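AlgW protein (Pseudomonas aeruginosa, PDB 7CO3) is probably a serine endopeptidase of the HtrA type, pairing a trypsin-like protease domain with a PDZ domain. Local coordinates at residues A67-T72 against D129-A134; R139-Q144 against I159-L164. The protein carries 1 engineered substitution. All coordinates share one frame; numbering follows the deposited sequence.

Contact 1: A67-T72 against D129-A134; sequences ANLYTT and DQIIVA
The antiparallel pairing of strand 66-72 with strand 130-134 joins the first and last strands in the order of a six-stranded sheet and so closes it into the barrel of a trypsin-like domain. Asn68 with Ala134, Tyr70 with Ile132 and Thr72 with Gln130 are hydrogen-bonded pairs; the straightest bond runs from Ile132 N to Tyr70 O, 2.9 Å with 175° at the hydrogen. At the strand end Thr72 O accepts from both Asp129 N, at 2.7 Å, and Gln130 N, at 3.3 Å, a classic beta bulge. On the buried face Leu69 CD2 packs alongside Val133 CG2 at 3.5 Å; beta-branched Thr71, Ile131 and Val133, with Leu69, suit a strand and present methyl groups here. Thr71 OG1, the polar atom there, is bonded to Ser105 OG. On the other face the small Ala134 CB meets the edge of the Tyr70 ring, 3.8 Å from CE2. CG of Tyr70 lies anti to its carbonyl carbon (chi1 -52°), swinging the ring back along its own strand until OH receives a weak bond from Asn68 ND2. The seam is thus held by main-chain bonds, with one largely apolar, buried face and one mixed, more exposed face.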
# COMPACT_ATOMS: atom_id res chain seq x y z
N ALA B 67 1.59 22.84 0.37
CA ALA B 67 2.11 23.37 -0.89
C ALA B 67 3.09 22.37 -1.50
O ALA B 67 3.64 21.52 -0.80
CB ALA B 67 2.82 24.72 -0.69
N ASN B 68 3.33 22.53 -2.81
CA ASN B 68 4.43 21.87 -3.50
C ASN B 68 5.71 22.73 -3.46
O ASN B 68 5.67 23.95 -3.61
CB ASN B 68 4.05 21.57 -4.95
CG ASN B 68 2.84 20.64 -5.05
OD1 ASN B 68 2.52 19.93 -4.12
ND2 ASN B 68 2.16 20.67 -6.18
N LEU B 69 6.84 22.06 -3.31
CA LEU B 69 8.16 22.68 -3.34
C LEU B 69 8.92 22.17 -4.56
O LEU B 69 8.96 20.95 -4.80
CB LEU B 69 8.97 22.36 -2.07
CG LEU B 69 8.65 23.00 -0.70
CD1 LEU B 69 9.78 22.75 0.26
CD2 LEU B 69 8.32 24.53 -0.76
N TYR B 70 9.51 23.10 -5.31
CA TYR B 70 10.40 22.84 -6.44
C TYR B 70 11.69 23.59 -6.19
O TYR B 70 11.68 24.82 -6.14
CB TYR B 70 9.79 23.29 -7.77
CG TYR B 70 8.41 22.76 -7.99
CD1 TYR B 70 8.20 21.42 -8.31
CD2 TYR B 70 7.30 23.58 -7.86
CE1 TYR B 70 6.93 20.91 -8.49
CE2 TYR B 70 6.03 23.09 -8.04
CZ TYR B 70 5.84 21.76 -8.35
OH TYR B 70 4.58 21.29 -8.53
N THR B 71 12.79 22.85 -6.03
CA THR B 71 14.08 23.39 -5.64
C THR B 71 15.11 23.11 -6.73
O THR B 71 15.10 22.04 -7.35
CB THR B 71 14.55 22.83 -4.27
OG1 THR B 71 14.80 21.41 -4.36
CG2 THR B 71 13.51 23.07 -3.21
N THR B 72 15.97 24.10 -6.98
CA THR B 72 17.09 23.94 -7.91
C THR B 72 18.38 24.15 -7.15
O THR B 72 18.48 25.07 -6.32
CB THR B 72 16.97 24.86 -9.12
OG1 THR B 72 16.59 26.17 -8.68
CG2 THR B 72 15.91 24.36 -10.06
N ASP B 129 19.49 26.59 -4.28
CA ASP B 129 19.78 27.97 -4.67
C ASP B 129 18.50 28.73 -4.98
O ASP B 129 18.46 29.95 -4.80
CB ASP B 129 20.76 27.97 -5.85
CG ASP B 129 22.05 27.20 -5.53
OD1 ASP B 129 22.58 27.36 -4.41
OD2 ASP B 129 22.53 26.42 -6.38
N GLN B 130 17.44 28.04 -5.38
CA GLN B 130 16.13 28.65 -5.51
C GLN B 130 15.07 27.67 -5.01
O GLN B 130 15.21 26.45 -5.18
CB GLN B 130 15.86 29.04 -6.96
CG GLN B 130 14.61 29.84 -7.17
CD GLN B 130 14.33 30.06 -8.64
OE1 GLN B 130 13.99 29.13 -9.37
NE2 GLN B 130 14.49 31.29 -9.09
N ILE B 131 14.03 28.21 -4.37
CA ILE B 131 12.92 27.42 -3.82
C ILE B 131 11.62 28.08 -4.25
O ILE B 131 11.35 29.22 -3.85
CB ILE B 131 12.99 27.31 -2.28
CG1 ILE B 131 14.30 26.68 -1.85
CG2 ILE B 131 11.83 26.46 -1.72
CD1 ILE B 131 14.60 26.89 -0.39
N ILE B 132 10.83 27.38 -5.06
CA ILE B 132 9.50 27.82 -5.44
C ILE B 132 8.45 27.07 -4.62
O ILE B 132 8.52 25.84 -4.47
CB ILE B 132 9.25 27.64 -6.95
CG1 ILE B 132 10.22 28.51 -7.74
CG2 ILE B 132 7.81 27.98 -7.28
CD1 ILE B 132 11.18 27.76 -8.62
N VAL B 133 7.49 27.83 -4.10
CA VAL B 133 6.34 27.33 -3.38
C VAL B 133 5.15 27.44 -4.32
O VAL B 133 4.91 28.50 -4.91
CB VAL B 133 6.10 28.16 -2.11
CG1 VAL B 133 4.71 27.96 -1.61
CG2 VAL B 133 7.14 27.85 -1.03
N ALA B 134 4.41 26.34 -4.49
CA ALA B 134 3.22 26.33 -5.33
C ALA B 134 2.02 25.95 -4.49
O ALA B 134 1.95 24.83 -3.96
CB ALA B 134 3.38 25.39 -6.54
O HOH W 1 13.67 25.86 -8.19

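Contact 2: R139-Q144 against I159-L164; sequences RETIAQ and IDLKNL
Arg139, just before the bulged strand 140-149 of the trypsin-like barrel, reaches across to the loop 159-164 that follows the next strand, 154-158. From CB, which points toward the loop, its chain bends about the CG-CD bond (chi3 72°) and brings NE to 3.9 Å from Leu161 CD1. At the tip, NH2 lies 3.4 Å from both Leu161 CB and Leu164 CD2, while the guanidinium edge faces Asn163 O, 3.8 Å from NH1. Leu161 CB is likewise near the guanidinium plane, at its edge. NH2 also donates to Lys162 O, but at 2.5 Å and with only 119° at the hydrogen this modelled bond is doubtful in detail. The charge has a firmer partner outside the loop, since NH1 forms a salt bridge with Asp137. An arginine suits this partly exposed place: its long chain carries the charge from the start of the strand to the loop, where NH1 can pair with Asp137 while NH2 lies beside the carbonyl of Lys162. Farther along the strand the contact turns apolar. Thr141 and Leu161 reach toward each other tip to tip, with CG2 and CD1 3.7 Å apart, and the same methyl group touches Ile159 CG2. The methyl of Thr141 serves the packing, while OG1 gives a weak bond to Ile142 O. Buried Ala143 is small enough for its CB to approach Ile159 CG2 to 3.6 Å.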
# COMPACT_ATOMS: atom_id res chain seq x y z
N ARG B 139 -1.40 29.92 -7.00
CA ARG B 139 -0.37 30.95 -6.84
C ARG B 139 0.99 30.28 -6.67
O ARG B 139 1.11 29.24 -6.02
CB ARG B 139 -0.64 31.84 -5.62
CG ARG B 139 -1.73 32.89 -5.76
CD ARG B 139 -2.56 32.96 -4.48
NE ARG B 139 -1.84 33.57 -3.37
CZ ARG B 139 -2.28 33.60 -2.11
NH1 ARG B 139 -3.43 33.04 -1.78
NH2 ARG B 139 -1.55 34.19 -1.18
N GLU B 140 2.02 30.89 -7.24
CA GLU B 140 3.40 30.48 -7.07
C GLU B 140 4.23 31.67 -6.59
O GLU B 140 3.93 32.83 -6.91
CB GLU B 140 3.98 29.92 -8.37
CG GLU B 140 3.22 28.68 -8.85
CD GLU B 140 3.87 27.99 -10.03
OE1 GLU B 140 5.11 28.05 -10.15
OE2 GLU B 140 3.14 27.39 -10.85
N THR B 141 5.27 31.38 -5.81
CA THR B 141 6.15 32.42 -5.30
C THR B 141 7.48 31.80 -4.91
O THR B 141 7.58 30.60 -4.67
CB THR B 141 5.55 33.17 -4.10
OG1 THR B 141 6.39 34.28 -3.76
CG2 THR B 141 5.44 32.26 -2.85
N ILE B 142 8.49 32.64 -4.88
CA ILE B 142 9.80 32.21 -4.41
C ILE B 142 9.81 32.32 -2.90
O ILE B 142 9.20 33.22 -2.33
CB ILE B 142 10.93 33.05 -5.05
CG1 ILE B 142 11.17 32.63 -6.51
CG2 ILE B 142 12.23 32.85 -4.32
CD1 ILE B 142 10.09 33.04 -7.51
N ALA B 143 10.46 31.37 -2.24
CA ALA B 143 10.54 31.35 -0.80
C ALA B 143 11.96 31.69 -0.37
O ALA B 143 12.91 31.47 -1.12
CB ALA B 143 10.14 29.98 -0.23
N GLN B 144 12.08 32.22 0.85
CA GLN B 144 13.36 32.42 1.51
C GLN B 144 13.55 31.38 2.60
O GLN B 144 12.58 30.93 3.23
CB GLN B 144 13.47 33.82 2.14
CG GLN B 144 13.66 35.00 1.16
CD GLN B 144 14.30 34.65 -0.18
OE1 GLN B 144 15.49 34.33 -0.26
NE2 GLN B 144 13.50 34.72 -1.25
N ILE B 159 7.41 33.09 2.96
CA ILE B 159 6.91 33.66 1.72
C ILE B 159 6.13 34.93 2.04
O ILE B 159 5.65 35.12 3.16
CB ILE B 159 6.06 32.65 0.91
CG1 ILE B 159 4.75 32.25 1.64
CG2 ILE B 159 6.91 31.39 0.57
CD1 ILE B 159 3.80 31.39 0.76
N ASP B 160 6.00 35.79 1.03
CA ASP B 160 5.31 37.07 1.12
C ASP B 160 4.08 36.99 0.21
O ASP B 160 4.19 37.22 -1.00
CB ASP B 160 6.25 38.21 0.72
CG ASP B 160 5.56 39.56 0.65
OD1 ASP B 160 4.90 39.94 1.64
OD2 ASP B 160 5.69 40.25 -0.38
N LEU B 161 2.93 36.68 0.80
CA LEU B 161 1.70 36.43 0.05
C LEU B 161 0.50 36.66 0.96
O LEU B 161 0.56 36.38 2.16
CB LEU B 161 1.68 35.01 -0.52
CG LEU B 161 2.33 34.76 -1.89
CD1 LEU B 161 1.97 33.40 -2.46
CD2 LEU B 161 1.94 35.85 -2.87
N LYS B 162 -0.59 37.14 0.39
CA LYS B 162 -1.76 37.58 1.14
C LYS B 162 -2.83 36.49 1.21
O LYS B 162 -2.92 35.62 0.33
CB LYS B 162 -2.37 38.86 0.54
CG LYS B 162 -3.49 38.59 -0.49
CD LYS B 162 -4.18 39.87 -1.00
CE LYS B 162 -5.49 40.20 -0.25
NZ LYS B 162 -6.69 39.56 -0.86
N ASN B 163 -3.65 36.57 2.26
CA ASN B 163 -4.81 35.70 2.45
C ASN B 163 -4.43 34.23 2.36
O ASN B 163 -5.02 33.43 1.63
CB ASN B 163 -5.93 36.03 1.45
CG ASN B 163 -6.44 37.47 1.57
OD1 ASN B 163 -7.31 37.90 0.80
ND2 ASN B 163 -5.91 38.22 2.54
N LEU B 164 -3.43 33.87 3.13
CA LEU B 164 -2.87 32.53 3.14
C LEU B 164 -3.68 31.62 4.06
O LEU B 164 -4.05 32.03 5.16
CB LEU B 164 -1.43 32.57 3.58
CG LEU B 164 -0.44 32.91 2.47
CD1 LEU B 164 1.00 32.78 2.95
CD2 LEU B 164 -0.71 32.02 1.26

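In the fold
Both contacts belong to the same barrel and meet along strand 130-134, whose other neighbour is strand 140-149: Val133 N probably bonds to Thr141 O, and Ala143 N to Ile131 O. Contact 1 is a regular strand-to-strand seam, joined mainly by backbone bonds; contact 2 sets a strand and its approach against an irregular loop, relying on side chains. Each is partly buried: in contact 1 the Leu69, Thr71, Ile131 and Val133 side is buried, whereas in contact 2 Ala143, Ile159 and Leu164 are buried and Arg139 is partly exposed. The apolar side of contact 1 continues into contact 2 through Val133, which touches both Ala143 and Ile159. Their centres are about 11 Å apart.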